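Local coordinates for hypothetical membrane protein (Corynebacterium glutamicum, PDB 6JS9) that binds heme through its N-terminal HtaA domain, the part held here, and probably passes it along the corynebacterial heme uptake machinery, at residues W15-S20 / E171-T176; T27-G32 / L75-E80; I84-M89 / V108-K113. One frame throughout, in Å; residues are numbered along the deposited sequence.

Contact 1: W15-S20 / E171-T176; sequences WGFRQS and EALDPT. With HEM (protoporphyrin IX containing Fe), chain C.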
loop_
_atom_site.group_PDB
_atom_site.type_symbol
_atom_site.label_atom_id
_atom_site.label_comp_id
_atom_site.label_asym_id
_atom_site.label_seq_id
_atom_site.Cartn_x
_atom_site.Cartn_y
_atom_site.Cartn_z
ATOM N N TRP A 15 -4.741 -4.763 3.577
ATOM C CA TRP A 15 -4.134 -4.929 2.252
ATOM C C TRP A 15 -2.666 -5.281 2.402
ATOM O O TRP A 15 -1.901 -4.476 2.939
ATOM C CB TRP A 15 -4.276 -3.649 1.431
ATOM C CG TRP A 15 -3.899 -3.767 -0.020
ATOM C CD1 TRP A 15 -4.464 -4.591 -0.949
ATOM C CD2 TRP A 15 -2.917 -2.988 -0.727
ATOM N NE1 TRP A 15 -3.875 -4.396 -2.182
ATOM C CE2 TRP A 15 -2.938 -3.403 -2.072
ATOM C CE3 TRP A 15 -2.027 -1.977 -0.349
ATOM C CZ2 TRP A 15 -2.087 -2.859 -3.039
ATOM C CZ3 TRP A 15 -1.192 -1.422 -1.312
ATOM C CH2 TRP A 15 -1.223 -1.874 -2.639
ATOM N N GLY A 16 -2.265 -6.446 1.891
ATOM C CA GLY A 16 -0.875 -6.862 1.970
ATOM C C GLY A 16 -0.139 -6.720 0.652
ATOM O O GLY A 16 0.747 -7.522 0.348
ATOM N N PHE A 17 -0.510 -5.711 -0.141
ATOM C CA PHE A 17 0.076 -5.430 -1.456
ATOM C C PHE A 17 -0.210 -6.556 -2.449
ATOM O O PHE A 17 -1.083 -6.412 -3.315
ATOM C CB PHE A 17 1.587 -5.166 -1.345
ATOM C CG PHE A 17 2.264 -4.906 -2.668
ATOM C CD1 PHE A 17 1.852 -3.862 -3.484
ATOM C CD2 PHE A 17 3.328 -5.695 -3.086
ATOM C CE1 PHE A 17 2.475 -3.612 -4.717
ATOM C CE2 PHE A 17 3.968 -5.447 -4.306
ATOM C CZ PHE A 17 3.533 -4.390 -5.121
ATOM N N ARG A 18 0.504 -7.678 -2.337
ATOM C CA ARG A 18 0.325 -8.780 -3.284
ATOM C C ARG A 18 0.901 -10.057 -2.695
ATOM O O ARG A 18 2.098 -10.111 -2.390
ATOM C CB ARG A 18 0.986 -8.466 -4.621
ATOM C CG ARG A 18 0.986 -9.655 -5.543
ATOM C CD ARG A 18 0.896 -9.259 -6.989
ATOM N NE ARG A 18 1.242 -10.403 -7.819
ATOM C CZ ARG A 18 1.058 -10.465 -9.127
ATOM N NH1 ARG A 18 0.518 -9.438 -9.769
ATOM N NH2 ARG A 18 1.424 -11.558 -9.789
ATOM N N GLN A 19 0.069 -11.093 -2.560
ATOM C CA GLN A 19 0.511 -12.281 -1.838
ATOM C C GLN A 19 1.751 -12.904 -2.479
ATOM O O GLN A 19 2.651 -13.369 -1.770
ATOM C CB GLN A 19 -0.609 -13.315 -1.749
ATOM C CG GLN A 19 -0.272 -14.439 -0.778
ATOM C CD GLN A 19 -1.378 -15.453 -0.658
ATOM O OE1 GLN A 19 -2.138 -15.670 -1.600
ATOM N NE2 GLN A 19 -1.482 -16.079 0.506
ATOM N N SER A 20 1.819 -12.928 -3.811
ATOM C CA SER A 20 2.988 -13.527 -4.457
ATOM C C SER A 20 4.262 -12.768 -4.120
ATOM O O SER A 20 5.342 -13.366 -4.049
ATOM C CB SER A 20 2.799 -13.586 -5.973
ATOM O OG SER A 20 2.898 -12.292 -6.547
ATOM N N GLU A 171 -1.382 -4.814 -13.650
ATOM C CA GLU A 171 -1.458 -6.138 -13.058
ATOM C C GLU A 171 -2.291 -6.116 -11.786
ATOM O O GLU A 171 -2.248 -5.159 -11.007
ATOM C CB GLU A 171 -0.066 -6.675 -12.753
ATOM C CG GLU A 171 -0.043 -8.184 -12.742
ATOM C CD GLU A 171 1.312 -8.764 -13.103
ATOM O OE1 GLU A 171 1.975 -8.260 -14.040
ATOM O OE2 GLU A 171 1.709 -9.734 -12.434
ATOM N N ALA A 172 -3.063 -7.181 -11.586
ATOM C CA ALA A 172 -3.861 -7.296 -10.377
ATOM C C ALA A 172 -2.957 -7.467 -9.165
ATOM O O ALA A 172 -1.925 -8.144 -9.225
ATOM C CB ALA A 172 -4.829 -8.472 -10.481
ATOM N N LEU A 173 -3.336 -6.826 -8.074
ATOM C CA LEU A 173 -2.674 -6.982 -6.794
ATOM C C LEU A 173 -3.674 -7.637 -5.847
ATOM O O LEU A 173 -4.720 -8.127 -6.282
ATOM C CB LEU A 173 -2.156 -5.626 -6.299
ATOM C CG LEU A 173 -1.173 -4.859 -7.195
ATOM C CD1 LEU A 173 -0.946 -3.449 -6.624
ATOM C CD2 LEU A 173 0.181 -5.613 -7.405
ATOM N N ASP A 174 -3.342 -7.692 -4.560
ATOM C CA ASP A 174 -4.299 -8.222 -3.604
ATOM C C ASP A 174 -5.537 -7.328 -3.620
ATOM O O ASP A 174 -5.416 -6.113 -3.813
ATOM C CB ASP A 174 -3.728 -8.259 -2.182
ATOM C CG ASP A 174 -2.811 -9.453 -1.927
ATOM O OD1 ASP A 174 -2.641 -10.298 -2.820
ATOM O OD2 ASP A 174 -2.272 -9.540 -0.805
ATOM N N PRO A 175 -6.732 -7.887 -3.455
ATOM C CA PRO A 175 -7.906 -7.033 -3.268
ATOM C C PRO A 175 -7.809 -6.266 -1.957
ATOM O O PRO A 175 -7.156 -6.695 -1.003
ATOM C CB PRO A 175 -9.072 -8.027 -3.262
ATOM C CG PRO A 175 -8.452 -9.352 -2.951
ATOM C CD PRO A 175 -7.092 -9.310 -3.558
ATOM N N THR A 176 -8.453 -5.102 -1.916
ATOM C CA THR A 176 -8.519 -4.369 -0.661
ATOM C C THR A 176 -9.672 -4.894 0.181
ATOM O O THR A 176 -10.653 -5.427 -0.337
ATOM C CB THR A 176 -8.672 -2.860 -0.894
ATOM O OG1 THR A 176 -9.765 -2.611 -1.783
ATOM C CG2 THR A 176 -7.392 -2.268 -1.489
HETATM C CHA HEM C . 10.699 -11.718 -8.919
HETATM C CHB HEM C . 11.316 -7.143 -7.403
HETATM C CHC HEM C . 16.135 -7.766 -7.111
HETATM C CHD HEM C . 15.556 -12.179 -9.059
HETATM C C1A HEM C . 10.432 -10.425 -8.506
HETATM C C2A HEM C . 9.123 -9.824 -8.346
HETATM C C3A HEM C . 9.275 -8.565 -7.924
HETATM C C4A HEM C . 10.705 -8.318 -7.798
HETATM C CMA HEM C . 8.116 -7.571 -7.636
HETATM C CAA HEM C . 7.799 -10.554 -8.610
HETATM C CBA HEM C . 7.533 -11.538 -7.472
HETATM C CGA HEM C . 6.177 -12.151 -7.680
HETATM O O1A HEM C . 5.165 -11.535 -7.239
HETATM O O2A HEM C . 6.126 -13.249 -8.297
HETATM C C1B HEM C . 12.662 -6.916 -7.206
HETATM C C2B HEM C . 13.238 -5.646 -6.785
HETATM C C3B HEM C . 14.577 -5.806 -6.699
HETATM C C4B HEM C . 14.881 -7.190 -7.059
HETATM C CMB HEM C . 12.374 -4.382 -6.502
HETATM C CAB HEM C . 15.701 -4.809 -6.290
HETATM C CBB HEM C . 15.503 -3.533 -5.932
HETATM C C1C HEM C . 16.421 -9.018 -7.631
HETATM C C2C HEM C . 17.732 -9.625 -7.739
HETATM C C3C HEM C . 17.574 -10.849 -8.278
HETATM C C4C HEM C . 16.153 -11.057 -8.514
HETATM C CMC HEM C . 19.019 -8.904 -7.293
HETATM C CAC HEM C . 18.651 -11.916 -8.616
HETATM C CBC HEM C . 19.958 -11.735 -8.439
HETATM C C1D HEM C . 14.203 -12.459 -9.176
HETATM C C2D HEM C . 13.606 -13.707 -9.643
HETATM C C3D HEM C . 12.266 -13.574 -9.605
HETATM C C4D HEM C . 11.963 -12.245 -9.116
HETATM C CMD HEM C . 14.378 -14.971 -10.094
HETATM C CAD HEM C . 11.191 -14.627 -9.977
HETATM C CBD HEM C . 10.940 -15.415 -8.686
HETATM C CGD HEM C . 9.884 -16.484 -8.854
HETATM O O1D HEM C . 9.864 -17.405 -8.002
HETATM O O2D HEM C . 9.073 -16.437 -9.819
HETATM N NA HEM C . 11.365 -9.475 -8.155
HETATM N NB HEM C . 13.699 -7.825 -7.366
HETATM N NC HEM C . 15.492 -9.926 -8.093
HETATM N ND HEM C . 13.156 -11.604 -8.863
HETATM FE FE HEM C . 13.402 -9.817 -7.826
HETATM O O HOH W 1 -3.873 -8.550 1.130
#
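Arg-18 and Glu-171 meet through like first torsions: in each, CG stands opposite the backbone N (chi1 172° and -154°). The two chains cross at about a right angle. Arg-18 NH1 forms a salt bridge to Glu-171 OE2 at 2.9 Å, reaching that oxygen on its anti side. NH1 also makes a weak bond to Ala-172 O. Arg-18 NE donates to Ser-20 OG at 2.8 Å, in the guanidinium plane. That hydroxyl makes a very short bond to HEM O1A, so Arg-18 probably steadies a propionate partner from the second shell. Arg-18 is also the N-cap residue of helix 19-26. Asp-174 OD1 takes the N-H of Gln-19, the first helical residue, at 2.8 Å, from above the carboxylate plane. A water joins Asp-174 OD2 to Gly-16 N. Asp-174 N bonds Phe-17 O, and Trp-15 NE1 reaches Asp-174 O at 2.8 Å, with the oxygen in the indole plane. Thr-176 CG2 lies over the five-membered ring of Trp-15 in a CH-pi contact. Leu-173 CD1 touches Trp-15 CZ2 and Phe-17 CE1. The contact joins the start of helix 19-26 to the loop before strand 177-183. Strands 129-136 and 146-155 pack against its apolar side chains.

Contact 2: T27-G32 / L75-E80; sequences TGVAKG and LGHQAE. With HEM (protoporphyrin IX containing Fe), chain C.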
loop_
_atom_site.group_PDB
_atom_site.type_symbol
_atom_site.label_atom_id
_atom_site.label_comp_id
_atom_site.label_asym_id
_atom_site.label_seq_id
_atom_site.Cartn_x
_atom_site.Cartn_y
_atom_site.Cartn_z
ATOM N N THR A 27 9.458 -16.769 1.464
ATOM C CA THR A 27 9.803 -18.157 1.191
ATOM C C THR A 27 10.465 -18.382 -0.165
ATOM O O THR A 27 10.960 -19.487 -0.408
ATOM C CB THR A 27 8.555 -19.056 1.281
ATOM O OG1 THR A 27 7.581 -18.627 0.317
ATOM C CG2 THR A 27 7.949 -19.012 2.672
ATOM N N GLY A 28 10.505 -17.385 -1.044
ATOM C CA GLY A 28 11.083 -17.541 -2.362
ATOM C C GLY A 28 12.528 -17.085 -2.439
ATOM O O GLY A 28 13.243 -17.012 -1.434
ATOM N N VAL A 29 12.948 -16.717 -3.653
ATOM C CA VAL A 29 14.367 -16.499 -3.923
ATOM C C VAL A 29 14.927 -15.260 -3.212
ATOM O O VAL A 29 16.140 -15.178 -2.990
ATOM C CB VAL A 29 14.585 -16.468 -5.457
ATOM C CG1 VAL A 29 14.019 -15.212 -6.092
ATOM C CG2 VAL A 29 16.061 -16.670 -5.817
ATOM N N ALA A 30 14.079 -14.311 -2.800
ATOM C CA ALA A 30 14.571 -13.123 -2.096
ATOM C C ALA A 30 15.136 -13.467 -0.721
ATOM O O ALA A 30 16.085 -12.814 -0.267
ATOM C CB ALA A 30 13.454 -12.086 -1.947
ATOM N N LYS A 31 14.571 -14.475 -0.053
ATOM C CA LYS A 31 15.046 -14.945 1.249
ATOM C C LYS A 31 15.273 -13.778 2.212
ATOM O O LYS A 31 16.366 -13.575 2.740
ATOM C CB LYS A 31 16.320 -15.787 1.090
ATOM C CG LYS A 31 16.048 -17.187 0.569
ATOM C CD LYS A 31 14.899 -17.812 1.358
ATOM C CE LYS A 31 14.242 -18.962 0.614
ATOM N NZ LYS A 31 15.233 -19.966 0.210
ATOM N N GLY A 32 14.212 -12.998 2.432
ATOM C CA GLY A 32 14.301 -11.823 3.282
ATOM C C GLY A 32 13.222 -11.810 4.355
ATOM O O GLY A 32 12.851 -12.845 4.916
ATOM N N LEU A 75 12.598 -6.515 2.762
ATOM C CA LEU A 75 14.019 -6.788 2.600
ATOM C C LEU A 75 14.173 -8.058 1.785
ATOM O O LEU A 75 13.454 -9.033 2.015
ATOM C CB LEU A 75 14.728 -6.971 3.949
ATOM C CG LEU A 75 14.956 -5.753 4.839
ATOM C CD1 LEU A 75 15.525 -6.169 6.189
ATOM C CD2 LEU A 75 15.868 -4.721 4.156
ATOM N N GLY A 76 15.108 -8.049 0.838
ATOM C CA GLY A 76 15.424 -9.262 0.106
ATOM C C GLY A 76 16.821 -9.216 -0.473
ATOM O O GLY A 76 17.429 -8.147 -0.599
ATOM N N HIS A 77 17.333 -10.401 -0.811
ATOM C CA HIS A 77 18.577 -10.540 -1.575
ATOM C C HIS A 77 19.772 -9.969 -0.801
ATOM O O HIS A 77 20.404 -8.985 -1.186
ATOM C CB HIS A 77 18.432 -9.872 -2.949
ATOM C CG HIS A 77 17.465 -10.571 -3.849
ATOM N ND1 HIS A 77 17.645 -11.873 -4.261
ATOM C CD2 HIS A 77 16.312 -10.152 -4.417
ATOM C CE1 HIS A 77 16.634 -12.228 -5.034
ATOM N NE2 HIS A 77 15.813 -11.202 -5.145
ATOM N N GLN A 78 20.082 -10.642 0.301
ATOM C CA GLN A 78 21.207 -10.215 1.112
ATOM C C GLN A 78 22.505 -10.510 0.378
ATOM O O GLN A 78 22.828 -11.671 0.111
ATOM C CB GLN A 78 21.192 -10.909 2.466
ATOM C CG GLN A 78 22.324 -10.423 3.348
ATOM C CD GLN A 78 22.164 -10.849 4.776
ATOM O OE1 GLN A 78 21.640 -11.927 5.064
ATOM N NE2 GLN A 78 22.611 -9.998 5.695
ATOM N N ALA A 79 23.241 -9.458 0.036
ATOM C CA ALA A 79 24.533 -9.584 -0.628
ATOM C C ALA A 79 25.573 -8.887 0.234
ATOM O O ALA A 79 25.485 -7.674 0.458
ATOM C CB ALA A 79 24.491 -8.988 -2.036
ATOM N N GLU A 80 26.546 -9.655 0.723
ATOM C CA GLU A 80 27.540 -9.170 1.686
ATOM C C GLU A 80 26.777 -8.677 2.909
ATOM O O GLU A 80 26.077 -9.488 3.542
ATOM C CB GLU A 80 28.458 -8.149 1.003
ATOM C CG GLU A 80 29.311 -8.744 -0.122
ATOM C CD GLU A 80 30.361 -7.780 -0.656
ATOM O OE1 GLU A 80 30.061 -7.021 -1.606
ATOM O OE2 GLU A 80 31.491 -7.782 -0.118
HETATM C CHA HEM C . 10.699 -11.718 -8.919
HETATM C CHB HEM C . 11.316 -7.143 -7.403
HETATM C CHC HEM C . 16.135 -7.766 -7.111
HETATM C CHD HEM C . 15.556 -12.179 -9.059
HETATM C C1A HEM C . 10.432 -10.425 -8.506
HETATM C C2A HEM C . 9.123 -9.824 -8.346
HETATM C C3A HEM C . 9.275 -8.565 -7.924
HETATM C C4A HEM C . 10.705 -8.318 -7.798
HETATM C CMA HEM C . 8.116 -7.571 -7.636
HETATM C CAA HEM C . 7.799 -10.554 -8.610
HETATM C CBA HEM C . 7.533 -11.538 -7.472
HETATM C CGA HEM C . 6.177 -12.151 -7.680
HETATM O O1A HEM C . 5.165 -11.535 -7.239
HETATM O O2A HEM C . 6.126 -13.249 -8.297
HETATM C C1B HEM C . 12.662 -6.916 -7.206
HETATM C C2B HEM C . 13.238 -5.646 -6.785
HETATM C C3B HEM C . 14.577 -5.806 -6.699
HETATM C C4B HEM C . 14.881 -7.190 -7.059
HETATM C CMB HEM C . 12.374 -4.382 -6.502
HETATM C CAB HEM C . 15.701 -4.809 -6.290
HETATM C CBB HEM C . 15.503 -3.533 -5.932
HETATM C C1C HEM C . 16.421 -9.018 -7.631
HETATM C C2C HEM C . 17.732 -9.625 -7.739
HETATM C C3C HEM C . 17.574 -10.849 -8.278
HETATM C C4C HEM C . 16.153 -11.057 -8.514
HETATM C CMC HEM C . 19.019 -8.904 -7.293
HETATM C CAC HEM C . 18.651 -11.916 -8.616
HETATM C CBC HEM C . 19.958 -11.735 -8.439
HETATM C C1D HEM C . 14.203 -12.459 -9.176
HETATM C C2D HEM C . 13.606 -13.707 -9.643
HETATM C C3D HEM C . 12.266 -13.574 -9.605
HETATM C C4D HEM C . 11.963 -12.245 -9.116
HETATM C CMD HEM C . 14.378 -14.971 -10.094
HETATM C CAD HEM C . 11.191 -14.627 -9.977
HETATM C CBD HEM C . 10.940 -15.415 -8.686
HETATM C CGD HEM C . 9.884 -16.484 -8.854
HETATM O O1D HEM C . 9.864 -17.405 -8.002
HETATM O O2D HEM C . 9.073 -16.437 -9.819
HETATM N NA HEM C . 11.365 -9.475 -8.155
HETATM N NB HEM C . 13.699 -7.825 -7.366
HETATM N NC HEM C . 15.492 -9.926 -8.093
HETATM N ND HEM C . 13.156 -11.604 -8.863
HETATM FE FE HEM C . 13.402 -9.817 -7.826
HETATM O O HOH W 2 18.822 -13.197 0.957
#
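The heme pocket of this HtaA domain is bordered here by a type I beta turn, Gly-28 to Lys-31, set against the end of strand 63-79. The turn follows helix 19-26, which carries the axial ligand Tyr-24. Its closing bond runs from Lys-31 N to Gly-28 O. Across the contact, Ala-30 and His-77 do most of the touching. The imidazole of His-77 is sandwiched. Ala-30 CA sits over one face in a CH-pi contact, 3.8 Å from the ring centroid. The porphyrin covers the opposite face, with HEM C2C above the plane and offset toward the rim. His-77 NE2 comes within 3.2 Å of HEM NC, but iron is bound by Tyr-24. CG of His-77 is anti to its carbonyl carbon (chi1 -68°), and this lays the ring between turn and heme. Both ring nitrogens have partners elsewhere: NE2 bonds Tyr-24 OH and ND1 bonds Tyr-117 OH. These two bonds fix the rotation of the ring, and the first makes His-77 a second-shell partner of the axial tyrosine. Val-29 adds CG1, which touches the heme at C2D, 3.9 Å away. Gly-32 passes close to the strand, its CA 4.2 Å from Gly-76 CA. The same Gly-32 CA makes a C-H...O contact of 3.2 Å with Leu-75 O. A water bridges Ala-30 O to Gln-78 N, accepting from the amide and donating to the carbonyl. Ala-30 O is thus gripped twice. Its second donor is His-77 N, at 2.8 Å, in the carbonyl plane on a lone pair, with an almost straight N-H...O angle of 171°.

Contact 3: I84-M89 / V108-K113; sequences ILDTTM and VAREFK. With HEM (protoporphyrin IX containing Fe), chain C.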
loop_
_atom_site.group_PDB
_atom_site.type_symbol
_atom_site.label_atom_id
_atom_site.label_comp_id
_atom_site.label_asym_id
_atom_site.label_seq_id
_atom_site.Cartn_x
_atom_site.Cartn_y
_atom_site.Cartn_z
ATOM N N ILE A 84 19.898 -6.123 -1.333
ATOM C CA ILE A 84 19.756 -5.525 -2.658
ATOM C C ILE A 84 18.313 -5.095 -2.916
ATOM O O ILE A 84 18.075 -4.070 -3.567
ATOM C CB ILE A 84 20.285 -6.484 -3.738
ATOM C CG1 ILE A 84 21.787 -6.699 -3.537
ATOM C CG2 ILE A 84 20.033 -5.919 -5.121
ATOM C CD1 ILE A 84 22.424 -7.548 -4.607
ATOM N N LEU A 85 17.328 -5.841 -2.410
ATOM C CA LEU A 85 15.946 -5.369 -2.370
ATOM C C LEU A 85 15.712 -4.773 -0.986
ATOM O O LEU A 85 15.708 -5.500 0.014
ATOM C CB LEU A 85 14.953 -6.494 -2.666
ATOM C CG LEU A 85 13.483 -6.082 -2.902
ATOM C CD1 LEU A 85 12.746 -7.150 -3.721
ATOM C CD2 LEU A 85 12.713 -5.818 -1.596
ATOM N N ASP A 86 15.503 -3.452 -0.929
ATOM C CA ASP A 86 15.258 -2.751 0.337
ATOM C C ASP A 86 14.224 -1.653 0.055
ATOM O O ASP A 86 14.588 -0.531 -0.306
ATOM C CB ASP A 86 16.559 -2.190 0.906
ATOM C CG ASP A 86 16.407 -1.611 2.308
ATOM O OD1 ASP A 86 15.292 -1.217 2.697
ATOM O OD2 ASP A 86 17.419 -1.538 3.037
ATOM N N THR A 87 12.937 -1.988 0.240
ATOM C CA THR A 87 11.815 -1.107 -0.063
ATOM C C THR A 87 10.988 -0.873 1.188
ATOM O O THR A 87 10.561 -1.829 1.846
ATOM C CB THR A 87 10.905 -1.682 -1.143
ATOM O OG1 THR A 87 11.652 -1.871 -2.346
ATOM C CG2 THR A 87 9.713 -0.733 -1.410
ATOM N N THR A 88 10.754 0.398 1.498
ATOM C CA THR A 88 9.921 0.813 2.617
ATOM C C THR A 88 8.735 1.611 2.092
ATOM O O THR A 88 8.911 2.587 1.350
ATOM C CB THR A 88 10.712 1.651 3.623
ATOM O OG1 THR A 88 11.756 0.853 4.186
ATOM C CG2 THR A 88 9.793 2.145 4.752
ATOM N N MET A 89 7.538 1.183 2.473
ATOM C CA MET A 89 6.292 1.811 2.071
ATOM C C MET A 89 5.670 2.462 3.293
ATOM O O MET A 89 5.478 1.791 4.313
ATOM C CB MET A 89 5.366 0.753 1.485
ATOM C CG MET A 89 4.003 1.220 1.123
ATOM S SD MET A 89 3.099 -0.182 0.460
ATOM C CE MET A 89 4.265 -0.742 -0.778
ATOM N N VAL A 108 10.542 4.490 -0.179
ATOM C CA VAL A 108 11.989 4.623 -0.117
ATOM C C VAL A 108 12.544 3.260 -0.509
ATOM O O VAL A 108 12.377 2.282 0.232
ATOM C CB VAL A 108 12.473 5.044 1.275
ATOM C CG1 VAL A 108 13.987 5.066 1.321
ATOM C CG2 VAL A 108 11.880 6.413 1.642
ATOM N N ALA A 109 13.170 3.181 -1.680
ATOM C CA ALA A 109 13.426 1.885 -2.285
ATOM C C ALA A 109 14.714 1.914 -3.086
ATOM O O ALA A 109 14.957 2.854 -3.851
ATOM C CB ALA A 109 12.265 1.466 -3.198
ATOM N N ARG A 110 15.529 0.871 -2.922
ATOM C CA ARG A 110 16.673 0.705 -3.807
ATOM C C ARG A 110 16.191 0.506 -5.237
ATOM O O ARG A 110 15.236 -0.236 -5.486
ATOM C CB ARG A 110 17.538 -0.473 -3.368
ATOM C CG ARG A 110 18.327 -0.204 -2.102
ATOM C CD ARG A 110 19.357 -1.273 -1.857
ATOM N NE ARG A 110 19.883 -1.192 -0.500
ATOM C CZ ARG A 110 20.914 -0.430 -0.150
ATOM N NH1 ARG A 110 21.336 -0.413 1.110
ATOM N NH2 ARG A 110 21.524 0.316 -1.063
ATOM N N GLU A 111 16.835 1.207 -6.168
ATOM C CA GLU A 111 16.621 0.962 -7.587
ATOM C C GLU A 111 17.002 -0.471 -7.944
ATOM O O GLU A 111 17.996 -1.009 -7.445
ATOM C CB GLU A 111 17.461 1.947 -8.406
ATOM C CG GLU A 111 17.222 1.893 -9.898
ATOM C CD GLU A 111 18.157 2.811 -10.674
ATOM O OE1 GLU A 111 19.182 3.247 -10.101
ATOM O OE2 GLU A 111 17.861 3.093 -11.857
ATOM N N PHE A 112 16.209 -1.092 -8.817
ATOM C CA PHE A 112 16.537 -2.422 -9.320
ATOM C C PHE A 112 17.598 -2.297 -10.405
ATOM O O PHE A 112 17.399 -1.577 -11.388
ATOM C CB PHE A 112 15.293 -3.107 -9.872
ATOM C CG PHE A 112 15.599 -4.359 -10.628
ATOM C CD1 PHE A 112 16.008 -5.499 -9.962
ATOM C CD2 PHE A 112 15.504 -4.391 -12.005
ATOM C CE1 PHE A 112 16.309 -6.650 -10.655
ATOM C CE2 PHE A 112 15.803 -5.544 -12.706
ATOM C CZ PHE A 112 16.198 -6.677 -12.028
ATOM N N LYS A 113 18.727 -2.984 -10.238
ATOM C CA LYS A 113 19.845 -2.832 -11.164
ATOM C C LYS A 113 20.040 -4.021 -12.090
ATOM O O LYS A 113 20.894 -3.951 -12.975
ATOM C CB LYS A 113 21.154 -2.594 -10.396
ATOM C CG LYS A 113 21.134 -1.368 -9.502
ATOM C CD LYS A 113 20.899 -0.095 -10.303
ATOM C CE LYS A 113 22.112 0.291 -11.149
ATOM N NZ LYS A 113 23.321 0.610 -10.319
HETATM C CHA HEM C . 10.699 -11.718 -8.919
HETATM C CHB HEM C . 11.316 -7.143 -7.403
HETATM C CHC HEM C . 16.135 -7.766 -7.111
HETATM C CHD HEM C . 15.556 -12.179 -9.059
HETATM C C1A HEM C . 10.432 -10.425 -8.506
HETATM C C2A HEM C . 9.123 -9.824 -8.346
HETATM C C3A HEM C . 9.275 -8.565 -7.924
HETATM C C4A HEM C . 10.705 -8.318 -7.798
HETATM C CMA HEM C . 8.116 -7.571 -7.636
HETATM C CAA HEM C . 7.799 -10.554 -8.610
HETATM C CBA HEM C . 7.533 -11.538 -7.472
HETATM C CGA HEM C . 6.177 -12.151 -7.680
HETATM O O1A HEM C . 5.165 -11.535 -7.239
HETATM O O2A HEM C . 6.126 -13.249 -8.297
HETATM C C1B HEM C . 12.662 -6.916 -7.206
HETATM C C2B HEM C . 13.238 -5.646 -6.785
HETATM C C3B HEM C . 14.577 -5.806 -6.699
HETATM C C4B HEM C . 14.881 -7.190 -7.059
HETATM C CMB HEM C . 12.374 -4.382 -6.502
HETATM C CAB HEM C . 15.701 -4.809 -6.290
HETATM C CBB HEM C . 15.503 -3.533 -5.932
HETATM C C1C HEM C . 16.421 -9.018 -7.631
HETATM C C2C HEM C . 17.732 -9.625 -7.739
HETATM C C3C HEM C . 17.574 -10.849 -8.278
HETATM C C4C HEM C . 16.153 -11.057 -8.514
HETATM C CMC HEM C . 19.019 -8.904 -7.293
HETATM C CAC HEM C . 18.651 -11.916 -8.616
HETATM C CBC HEM C . 19.958 -11.735 -8.439
HETATM C C1D HEM C . 14.203 -12.459 -9.176
HETATM C C2D HEM C . 13.606 -13.707 -9.643
HETATM C C3D HEM C . 12.266 -13.574 -9.605
HETATM C C4D HEM C . 11.963 -12.245 -9.116
HETATM C CMD HEM C . 14.378 -14.971 -10.094
HETATM C CAD HEM C . 11.191 -14.627 -9.977
HETATM C CBD HEM C . 10.940 -15.415 -8.686
HETATM C CGD HEM C . 9.884 -16.484 -8.854
HETATM O O1D HEM C . 9.864 -17.405 -8.002
HETATM O O2D HEM C . 9.073 -16.437 -9.819
HETATM N NA HEM C . 11.365 -9.475 -8.155
HETATM N NB HEM C . 13.699 -7.825 -7.366
HETATM N NC HEM C . 15.492 -9.926 -8.093
HETATM N ND HEM C . 13.156 -11.604 -8.863
HETATM FE FE HEM C . 13.402 -9.817 -7.826
HETATM O O HOH W 3 19.397 -2.728 -5.795
HETATM O O HOH W 4 14.464 -2.073 -3.333
#
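Thr-88 and Val-108 form an antiparallel hydrogen-bonded pair, with both backbone bonds made. Thr-88 N gives to Val-108 O at 2.8 Å, and Val-108 N gives to Thr-88 O at 2.9 Å. Next comes the non-hydrogen-bonded pair Thr-87 and Ala-109, where Thr-87 OG1 lies 3.5 Å from Ala-109 CB. Arg-110 N then bonds Asp-86 O at 3.1 Å, from above the carbonyl plane. That oxygen also receives a C-H...O contact from Ala-109 CA.

Beyond this bond the strands part and water takes over. One water accepts from Asp-86 N, donates to Arg-110 O and hydrogen-bonds Thr-87 OG1. Another donates to both Ile-84 O and Glu-111 O. The side chain of Arg-110 is extended from CG to NE and runs past Ile-84 O. Its NE lies against Asp-86 CB. Asp-86 OD2 and Arg-110 NE, 4.3 Å apart, are too distant for a salt bridge. The carboxylate is instead held by Tyr-123 OH and His-73 NE2, while Arg-110 NH2 bonds Gly-121 O and its guanidinium makes a cation-pi contact with Tyr-123.

The heme lies at the open end of this hairpin. Leu-85 CD1 touches HEM C2B at 3.4 Å, and Phe-112 CD1 meets HEM C4B at 3.5 Å. The backbone oxygens of Ile-84, Arg-110 and Glu-111 lie near the vinyl carbon CBB, Arg-110 O closest at 3.3 Å. Each of the three accepts from water, so their polar needs are met beside an apolar vinyl group.

Overall arrangement
All three contacts touch the same heme and lie in the one HtaA domain, built round a curled antiparallel sheet. Contact 1 closes a long loop of chain, and contacts 2 and 3 follow each other inside it. Contacts 2 and 3 are close, their centres about 12 Å apart. They share neighbouring strands 63-79 and 82-97, joined by probable backbone bonds between Gly-76 and Leu-85 and between His-77 and Ile-84. Contact 1 stands apart, its centre about 20 Å from that of contact 2 and about 18 Å from that of contact 3. Helix 19-26 spans the gap, starting at contact 1 and ending just before contact 2. The pocket is therefore assembled from distant parts of the chain.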